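Local coordinates for protein CurM Sulfotransferase (PDB 4GBM) that probably transfers a sulfonate group from the donor PAPS to an intermediate of curacin biosynthesis, activating a hydroxyl on the polyketide chain, at residues V50-H55 with P245-P250; S60-H65 with L88-M93; S168-F173 with N188-A193. The protein carries 2 engineered substitutions. One frame throughout, in Å; residues are numbered along the deposited sequence.

Contact 1 (V50-H55 with P245-P250); sequences VMLAGH and PELLQP
Leu247 reaches from a short 3-10 turn to helix 45-53 and the residues that follow it, where Leu52, His55 and the Met51 carbonyl receive it. From CB the chain runs to CG, which lies 4.2 Å from CD2 of the His55 ring, and there it forks. The CD1 branch meets the same ring carbon, whereas the CD2 branch comes to the ring's edge, near its plane, and also touches His55 CB, Leu52 CD2 at 4.0 Å and the carbonyl oxygen of Met51. The imidazole is fixed from beyond the contact, its NE2 hydrogen-bonded to Pro242 O and its ND1 to Ser57 N. On the helix side, Met51 lays its CB 3.4 Å from Leu247 O, and its CG runs alongside the Pro250 ring. With CG1 turned away from its own backbone N (chi1 173°), Val50 meets Pro250 at about a right angle, CG1 3.8 Å from CB. Gly54 brings its backbone close to Glu246, its O 3.3 Å from Glu246 CB. Helix 45-53 follows strand 35-39, the central strand of the five-stranded parallel sheet, as expected of the P-loop-type fold of sulfotransferases, and the loop carrying Pro250 passes near the bound adenosine-3'-5'-diphosphate.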
# COMPACT_ATOMS: atom_id res chain seq x y z
N VAL A 50 -8.08 -0.41 3.67
CA VAL A 50 -9.43 0.04 4.06
C VAL A 50 -10.06 -0.92 5.08
O VAL A 50 -10.70 -0.47 6.03
CB VAL A 50 -10.34 0.26 2.82
CG1 VAL A 50 -11.78 0.56 3.24
CG2 VAL A 50 -9.80 1.43 1.98
N MET A 51 -9.87 -2.22 4.89
CA MET A 51 -10.29 -3.20 5.91
C MET A 51 -9.67 -2.85 7.26
O MET A 51 -10.37 -2.78 8.27
CB MET A 51 -9.90 -4.61 5.51
CG MET A 51 -10.71 -5.15 4.35
SD MET A 51 -9.88 -6.59 3.66
CE MET A 51 -11.16 -7.36 2.74
N LEU A 52 -8.35 -2.65 7.27
CA LEU A 52 -7.64 -2.34 8.51
C LEU A 52 -8.04 -0.99 9.12
O LEU A 52 -7.95 -0.82 10.33
CB LEU A 52 -6.13 -2.40 8.31
CG LEU A 52 -5.57 -3.78 7.91
CD1 LEU A 52 -4.07 -3.71 7.64
CD2 LEU A 52 -5.87 -4.83 8.98
N ALA A 53 -8.49 -0.06 8.28
CA ALA A 53 -8.92 1.27 8.74
C ALA A 53 -10.09 1.20 9.73
O ALA A 53 -10.29 2.13 10.52
CB ALA A 53 -9.28 2.17 7.56
N GLY A 54 -10.83 0.10 9.68
CA GLY A 54 -11.96 -0.12 10.58
C GLY A 54 -11.59 -0.53 12.00
O GLY A 54 -12.41 -0.43 12.90
N HIS A 55 -10.35 -0.99 12.19
CA HIS A 55 -9.93 -1.49 13.50
C HIS A 55 -9.60 -0.36 14.47
O HIS A 55 -8.86 0.56 14.13
CB HIS A 55 -8.72 -2.40 13.34
CG HIS A 55 -8.50 -3.31 14.50
ND1 HIS A 55 -8.06 -2.86 15.73
CD2 HIS A 55 -8.66 -4.65 14.63
CE1 HIS A 55 -7.97 -3.88 16.56
NE2 HIS A 55 -8.33 -4.98 15.92
N PRO A 245 -15.20 -6.90 14.26
CA PRO A 245 -16.12 -7.12 13.14
C PRO A 245 -15.92 -6.13 12.00
O PRO A 245 -16.17 -6.46 10.84
CB PRO A 245 -17.50 -6.94 13.77
CG PRO A 245 -17.31 -7.18 15.20
CD PRO A 245 -15.92 -6.76 15.54
N GLU A 246 -15.46 -4.92 12.33
CA GLU A 246 -15.26 -3.86 11.35
C GLU A 246 -14.24 -4.23 10.26
O GLU A 246 -14.25 -3.65 9.16
CB GLU A 246 -14.83 -2.57 12.07
CG GLU A 246 -15.95 -1.89 12.87
CD GLU A 246 -16.17 -2.44 14.28
OE1 GLU A 246 -15.50 -3.41 14.70
OE2 GLU A 246 -17.04 -1.88 14.99
N LEU A 247 -13.36 -5.19 10.55
CA LEU A 247 -12.40 -5.64 9.55
C LEU A 247 -13.06 -6.19 8.30
O LEU A 247 -12.52 -6.09 7.19
CB LEU A 247 -11.47 -6.71 10.13
CG LEU A 247 -10.53 -6.25 11.25
CD1 LEU A 247 -9.94 -7.46 11.92
CD2 LEU A 247 -9.43 -5.31 10.72
N LEU A 248 -14.24 -6.79 8.48
CA LEU A 248 -14.95 -7.46 7.40
C LEU A 248 -15.94 -6.54 6.68
O LEU A 248 -16.67 -6.98 5.78
CB LEU A 248 -15.70 -8.69 7.94
CG LEU A 248 -14.82 -9.82 8.48
CD1 LEU A 248 -15.65 -10.75 9.34
CD2 LEU A 248 -14.16 -10.59 7.35
N GLN A 249 -15.95 -5.27 7.08
CA GLN A 249 -16.93 -4.32 6.55
C GLN A 249 -16.28 -3.06 5.98
O GLN A 249 -16.52 -1.96 6.50
CB GLN A 249 -17.94 -3.95 7.64
CG GLN A 249 -18.60 -5.15 8.34
CD GLN A 249 -19.48 -5.97 7.43
OE1 GLN A 249 -20.00 -5.48 6.41
NE2 GLN A 249 -19.68 -7.24 7.79
N PRO A 250 -15.50 -3.19 4.89
CA PRO A 250 -14.74 -2.03 4.41
C PRO A 250 -15.58 -0.90 3.81
O PRO A 250 -15.05 0.19 3.59
CB PRO A 250 -13.80 -2.64 3.35
CG PRO A 250 -14.48 -3.90 2.92
CD PRO A 250 -15.17 -4.42 4.14

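Contact 2 (S60-H65 with L88-M93); sequences SPPELH and LQKTFM. With ZN (zinc ion), chain F; SO4 (sulfate ion), chain Q.
Leu64 lays its CD2 methyl against helix 87-96, between Leu88 and Thr91. The methyl is 3.9 Å from Leu88 CA and 4.1 Å from Leu88 CD1, and it also touches Thr91 OG1, whose side chain it meets at about a right angle. The leucine's CG lies opposite its own carbonyl carbon (chi1 -62°), and the near-extended chi2 of 170° sends CD1 on along the chain, while the other branch, CD2, turns onto the helix. Thr91 OG1 is also approached by Pro61, with CB at 3.3 Å; the hydroxyl is hydrogen-bonded to Gly87 O one turn back, so its polar need is met within its own helix. Pro62 adds a looser touch on the aliphatic part of Lys90.

No direct hydrogen bond joins the two segments. Instead a water bridges them, accepting from Leu88 N at 2.7 Å and lying 2.9 Å from Glu63 O, to which it can donate. One residue on, Gln89 N donates to O3 of a sulfate ion, probably picked up from the crystallisation solution, at an N-H...O angle of 149°. At the end of segment 60-65 His65 ND1 binds a zinc ion at 2.1 Å, together with a water and two further ligands, while CB of Glu63, itself salt-bridged to Lys136, rests over one face of the imidazole, displaced from the ring centre.

The loop leads from strand 58-59, outermost in the parallel sheet, to helix 72-78. Helix 117-128 packs on the same spot, its Leu124 touching both Leu64 and Thr91, and helix 45-53 touches Ser60 through Leu52 and Ala53 and Pro62 through Arg49.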
# COMPACT_ATOMS: atom_id res chain seq x y z
N SER A 60 -5.17 3.75 9.40
CA SER A 60 -4.77 3.24 8.08
C SER A 60 -5.26 4.17 6.96
O SER A 60 -6.34 3.96 6.41
CB SER A 60 -5.31 1.82 7.92
OG SER A 60 -4.81 1.20 6.75
N PRO A 61 -4.47 5.22 6.65
CA PRO A 61 -4.89 6.26 5.71
C PRO A 61 -4.52 5.97 4.25
O PRO A 61 -3.74 5.05 3.99
CB PRO A 61 -4.10 7.48 6.20
CG PRO A 61 -2.80 6.89 6.67
CD PRO A 61 -3.19 5.57 7.31
N PRO A 62 -5.05 6.78 3.31
CA PRO A 62 -4.50 6.78 1.95
C PRO A 62 -3.02 7.19 2.01
O PRO A 62 -2.57 7.74 3.02
CB PRO A 62 -5.31 7.88 1.23
CG PRO A 62 -6.51 8.12 2.09
CD PRO A 62 -6.09 7.81 3.49
N GLU A 63 -2.30 6.91 0.92
CA GLU A 63 -0.85 7.12 0.85
C GLU A 63 -0.38 8.47 1.39
O GLU A 63 -0.85 9.53 0.97
CB GLU A 63 -0.36 6.95 -0.60
CG GLU A 63 -0.22 5.49 -1.07
CD GLU A 63 -1.51 4.81 -1.53
OE1 GLU A 63 -2.61 5.42 -1.52
OE2 GLU A 63 -1.41 3.63 -1.90
N LEU A 64 0.57 8.41 2.32
CA LEU A 64 1.11 9.62 2.95
C LEU A 64 2.24 10.25 2.14
O LEU A 64 2.52 11.44 2.29
CB LEU A 64 1.61 9.29 4.37
CG LEU A 64 0.56 8.79 5.36
CD1 LEU A 64 1.24 8.27 6.62
CD2 LEU A 64 -0.46 9.87 5.68
N HIS A 65 2.89 9.45 1.29
CA HIS A 65 4.02 9.93 0.47
C HIS A 65 5.13 10.61 1.30
O HIS A 65 5.70 11.63 0.88
CB HIS A 65 3.54 10.85 -0.66
CG HIS A 65 2.37 10.31 -1.43
ND1 HIS A 65 2.49 9.29 -2.35
CD2 HIS A 65 1.06 10.65 -1.42
CE1 HIS A 65 1.31 9.03 -2.88
NE2 HIS A 65 0.42 9.83 -2.32
N LEU A 88 -2.14 12.65 3.47
CA LEU A 88 -1.60 13.42 4.60
C LEU A 88 -2.58 14.50 5.07
O LEU A 88 -2.80 14.64 6.28
CB LEU A 88 -0.23 14.02 4.25
CG LEU A 88 0.54 14.67 5.40
CD1 LEU A 88 0.92 13.65 6.49
CD2 LEU A 88 1.79 15.36 4.86
N GLN A 89 -3.17 15.22 4.13
CA GLN A 89 -4.20 16.23 4.45
C GLN A 89 -5.39 15.61 5.18
O GLN A 89 -5.84 16.13 6.20
CB GLN A 89 -4.65 16.95 3.18
CG GLN A 89 -5.48 18.19 3.42
CD GLN A 89 -5.93 18.84 2.12
OE1 GLN A 89 -7.09 18.72 1.73
NE2 GLN A 89 -5.02 19.52 1.45
N LYS A 90 -5.88 14.48 4.67
CA LYS A 90 -6.99 13.76 5.30
C LYS A 90 -6.63 13.23 6.68
O LYS A 90 -7.48 13.20 7.57
CB LYS A 90 -7.49 12.61 4.41
CG LYS A 90 -8.31 13.08 3.22
CD LYS A 90 -8.74 11.90 2.36
CE LYS A 90 -9.59 12.37 1.18
NZ LYS A 90 -10.86 13.03 1.62
N THR A 91 -5.38 12.80 6.84
CA THR A 91 -4.91 12.31 8.13
C THR A 91 -5.04 13.39 9.21
O THR A 91 -5.65 13.15 10.25
CB THR A 91 -3.47 11.75 8.05
OG1 THR A 91 -3.49 10.54 7.29
CG2 THR A 91 -2.91 11.46 9.43
N PHE A 92 -4.49 14.58 8.95
CA PHE A 92 -4.59 15.67 9.92
C PHE A 92 -6.03 16.12 10.14
O PHE A 92 -6.40 16.50 11.26
CB PHE A 92 -3.68 16.85 9.53
CG PHE A 92 -2.22 16.61 9.81
CD1 PHE A 92 -1.77 16.37 11.11
CD2 PHE A 92 -1.29 16.65 8.78
CE1 PHE A 92 -0.42 16.16 11.37
CE2 PHE A 92 0.07 16.43 9.03
CZ PHE A 92 0.50 16.19 10.32
N MET A 93 -6.86 16.05 9.10
CA MET A 93 -8.30 16.33 9.23
C MET A 93 -8.98 15.40 10.22
O MET A 93 -9.75 15.86 11.07
CB MET A 93 -9.01 16.24 7.89
CG MET A 93 -8.58 17.25 6.86
SD MET A 93 -9.69 17.19 5.45
CE MET A 93 -8.57 17.20 4.06
ZN ZN F . 4.23 8.34 -3.12
S SO4 Q . -1.00 16.58 1.13
O1 SO4 Q . 0.17 16.31 1.94
O2 SO4 Q . -0.68 16.21 -0.25
O3 SO4 Q . -2.12 15.76 1.58
O4 SO4 Q . -1.29 18.00 1.22
O HOH W 1 -0.62 12.44 1.23
O HOH W 2 3.60 7.46 -4.97

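Contact 3 (S168-F173 with N188-A193); sequences SVIESF and NPYRVA. With A3P (adenosine-3'-5'-diphosphate), chain G.
Ala193 fits between Phe173 and Ile170, and this is where helices 166-175 and 189-208 pack most closely. Its CB is 3.4 Å from Phe173 CD1, and its CA stands over the ring face as a CH-pi contact, 4.2 Å from the centroid and 28° off the ring normal. The phenyl is swung toward the second helix because Phe173 CG lies opposite its own backbone N (chi1 -171°). Ile170 approaches the same alanine with CG2, 3.9 Å from Ala193 CB, while its CG1 passes near the alanine carbonyl carbon.

Beside this close group the fit slackens, still buried, where Val192 CG1 lies 4.3 Å from Phe173 CE1. On the more exposed side, Tyr190 presents an edge of its ring to Ile170, CD1 lying 3.9 Å from CG2. Asn188, the N-cap residue of helix 189-208, accepts a weak bond from Tyr190 N through OD1. An alanine in place of Phe173 is likely to open a gap beside Ala193 and Val192 and to cost the CH-pi contact that spans the two helices.

Ser172 lies on another side of its helix, where OG donates to O1P of adenosine-3'-5'-diphosphate at 2.6 Å and also bonds Arg42, so the helix packed here lines the nucleotide pocket. Helix 166-175 follows strand 158-163 of the parallel sheet and crosses helix 189-208 obliquely, the N-to-C directions of the two segments 128° apart and their axes 8.9 Å apart. Further along helix 189-208, Glu194, Val196 and Trp197 continue the packing onto Ile170, Phe173 and Val169, and Leu295 of a later loop also covers Ile170.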
# COMPACT_ATOMS: atom_id res chain seq x y z
N SER A 168 -3.12 -11.59 -13.11
CA SER A 168 -4.14 -10.65 -12.65
C SER A 168 -3.57 -9.24 -12.56
O SER A 168 -4.21 -8.27 -12.98
CB SER A 168 -4.69 -11.09 -11.29
OG SER A 168 -5.21 -12.40 -11.36
N VAL A 169 -2.36 -9.13 -12.00
CA VAL A 169 -1.71 -7.83 -11.87
C VAL A 169 -1.41 -7.23 -13.24
O VAL A 169 -1.67 -6.06 -13.47
CB VAL A 169 -0.43 -7.92 -11.02
CG1 VAL A 169 0.38 -6.62 -11.10
CG2 VAL A 169 -0.81 -8.21 -9.56
N ILE A 170 -0.90 -8.06 -14.15
CA ILE A 170 -0.54 -7.58 -15.49
C ILE A 170 -1.77 -7.09 -16.26
O ILE A 170 -1.75 -5.99 -16.82
CB ILE A 170 0.26 -8.63 -16.28
CG1 ILE A 170 1.65 -8.79 -15.66
CG2 ILE A 170 0.40 -8.21 -17.75
CD1 ILE A 170 2.35 -10.09 -16.06
N GLU A 171 -2.85 -7.88 -16.25
CA GLU A 171 -4.07 -7.50 -16.95
C GLU A 171 -4.60 -6.17 -16.41
O GLU A 171 -5.01 -5.30 -17.19
CB GLU A 171 -5.13 -8.60 -16.80
CG GLU A 171 -6.41 -8.38 -17.60
CD GLU A 171 -7.44 -7.49 -16.91
OE1 GLU A 171 -7.41 -7.38 -15.67
OE2 GLU A 171 -8.29 -6.89 -17.61
N SER A 172 -4.57 -6.01 -15.09
CA SER A 172 -5.08 -4.80 -14.46
C SER A 172 -4.21 -3.59 -14.80
O SER A 172 -4.72 -2.54 -15.19
CB SER A 172 -5.15 -5.00 -12.94
OG SER A 172 -5.55 -3.80 -12.30
N PHE A 173 -2.89 -3.73 -14.65
CA PHE A 173 -1.95 -2.65 -14.92
C PHE A 173 -2.10 -2.11 -16.36
O PHE A 173 -2.15 -0.89 -16.58
CB PHE A 173 -0.53 -3.17 -14.66
CG PHE A 173 0.54 -2.10 -14.69
CD1 PHE A 173 1.06 -1.66 -15.90
CD2 PHE A 173 1.04 -1.58 -13.50
CE1 PHE A 173 2.06 -0.70 -15.94
CE2 PHE A 173 2.06 -0.61 -13.53
CZ PHE A 173 2.57 -0.18 -14.75
N ASN A 188 6.55 -2.23 -24.72
CA ASN A 188 5.37 -3.09 -24.73
C ASN A 188 4.67 -3.00 -23.38
O ASN A 188 5.30 -3.27 -22.36
CB ASN A 188 5.81 -4.53 -25.00
CG ASN A 188 4.65 -5.46 -25.28
OD1 ASN A 188 3.73 -5.59 -24.48
ND2 ASN A 188 4.69 -6.13 -26.43
N PRO A 189 3.37 -2.62 -23.36
CA PRO A 189 2.67 -2.41 -22.08
C PRO A 189 2.63 -3.67 -21.21
O PRO A 189 2.74 -3.58 -19.98
CB PRO A 189 1.25 -2.03 -22.51
CG PRO A 189 1.37 -1.57 -23.91
CD PRO A 189 2.50 -2.33 -24.52
N TYR A 190 2.47 -4.83 -21.84
CA TYR A 190 2.43 -6.09 -21.12
C TYR A 190 3.77 -6.41 -20.48
O TYR A 190 3.81 -6.90 -19.35
CB TYR A 190 1.95 -7.22 -22.04
CG TYR A 190 0.49 -7.09 -22.39
CD1 TYR A 190 -0.49 -7.63 -21.55
CD2 TYR A 190 0.09 -6.43 -23.55
CE1 TYR A 190 -1.85 -7.50 -21.88
CE2 TYR A 190 -1.25 -6.30 -23.88
CZ TYR A 190 -2.21 -6.84 -23.04
OH TYR A 190 -3.54 -6.71 -23.38
N ARG A 191 4.86 -6.14 -21.20
CA ARG A 191 6.19 -6.37 -20.65
C ARG A 191 6.53 -5.36 -19.55
O ARG A 191 7.20 -5.70 -18.57
CB ARG A 191 7.26 -6.39 -21.74
CG ARG A 191 7.15 -7.60 -22.68
CD ARG A 191 7.35 -8.93 -21.94
NE ARG A 191 7.69 -10.01 -22.87
CZ ARG A 191 7.47 -11.30 -22.66
NH1 ARG A 191 6.89 -11.73 -21.54
NH2 ARG A 191 7.82 -12.18 -23.60
N VAL A 192 6.08 -4.11 -19.72
CA VAL A 192 6.27 -3.08 -18.69
C VAL A 192 5.55 -3.50 -17.41
O VAL A 192 6.14 -3.44 -16.32
CB VAL A 192 5.79 -1.68 -19.16
CG1 VAL A 192 5.83 -0.68 -18.02
CG2 VAL A 192 6.67 -1.17 -20.31
N ALA A 193 4.30 -3.95 -17.55
CA ALA A 193 3.51 -4.42 -16.41
C ALA A 193 4.17 -5.60 -15.72
O ALA A 193 4.24 -5.67 -14.49
CB ALA A 193 2.08 -4.79 -16.85
P1 A3P G . -8.83 -3.74 -10.85
O1P A3P G . -8.02 -3.07 -11.93
O2P A3P G . -10.01 -2.92 -10.39
O3P A3P G . -9.15 -5.18 -11.15
P2 A3P G . -4.42 -1.77 -5.50
O4P A3P G . -3.23 -2.47 -4.93
O5P A3P G . -4.14 -0.86 -6.66
O6P A3P G . -5.30 -1.15 -4.45
O5' A3P G . -5.30 -2.95 -6.17
C5' A3P G . -6.41 -2.61 -7.01
C4' A3P G . -7.16 -3.89 -7.26
O4' A3P G . -7.82 -4.28 -6.05
C3' A3P G . -8.29 -3.71 -8.25
O3' A3P G . -7.80 -3.78 -9.60
C2' A3P G . -9.21 -4.86 -7.86
O2' A3P G . -8.86 -6.06 -8.56
C1' A3P G . -8.95 -5.08 -6.38
N9 A3P G . -10.12 -4.61 -5.58
C8 A3P G . -10.51 -3.34 -5.35
N7 A3P G . -11.64 -3.30 -4.60
C5 A3P G . -11.98 -4.59 -4.35
C6 A3P G . -13.06 -5.29 -3.61
N6 A3P G . -14.02 -4.57 -2.97
N1 A3P G . -13.04 -6.65 -3.60
C2 A3P G . -12.07 -7.36 -4.22
N3 A3P G . -11.06 -6.79 -4.90
C4 A3P G . -10.97 -5.44 -4.98

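From the N terminus, strand 35-39 leads into helix 45-53, whose later residues open contact 1. The chain goes on at once through strand 58-59 to residues 60-65, and contact 2 closes a short loop there when helix 87-96 returns. After strands 132-136 and 158-163, helix 166-175 opens contact 3, which helix 189-208 closes 15 residues later. Contacts 2 and 3 thus follow in series, on opposite sides of the chain's centre, and both nest inside the long loop that residues 245-250 close. Contacts 1 and 2 touch where Ala53 CB meets Ser60 O at 3.6 Å; contact 3 stands apart, its centre about 28 Å from that of contact 2.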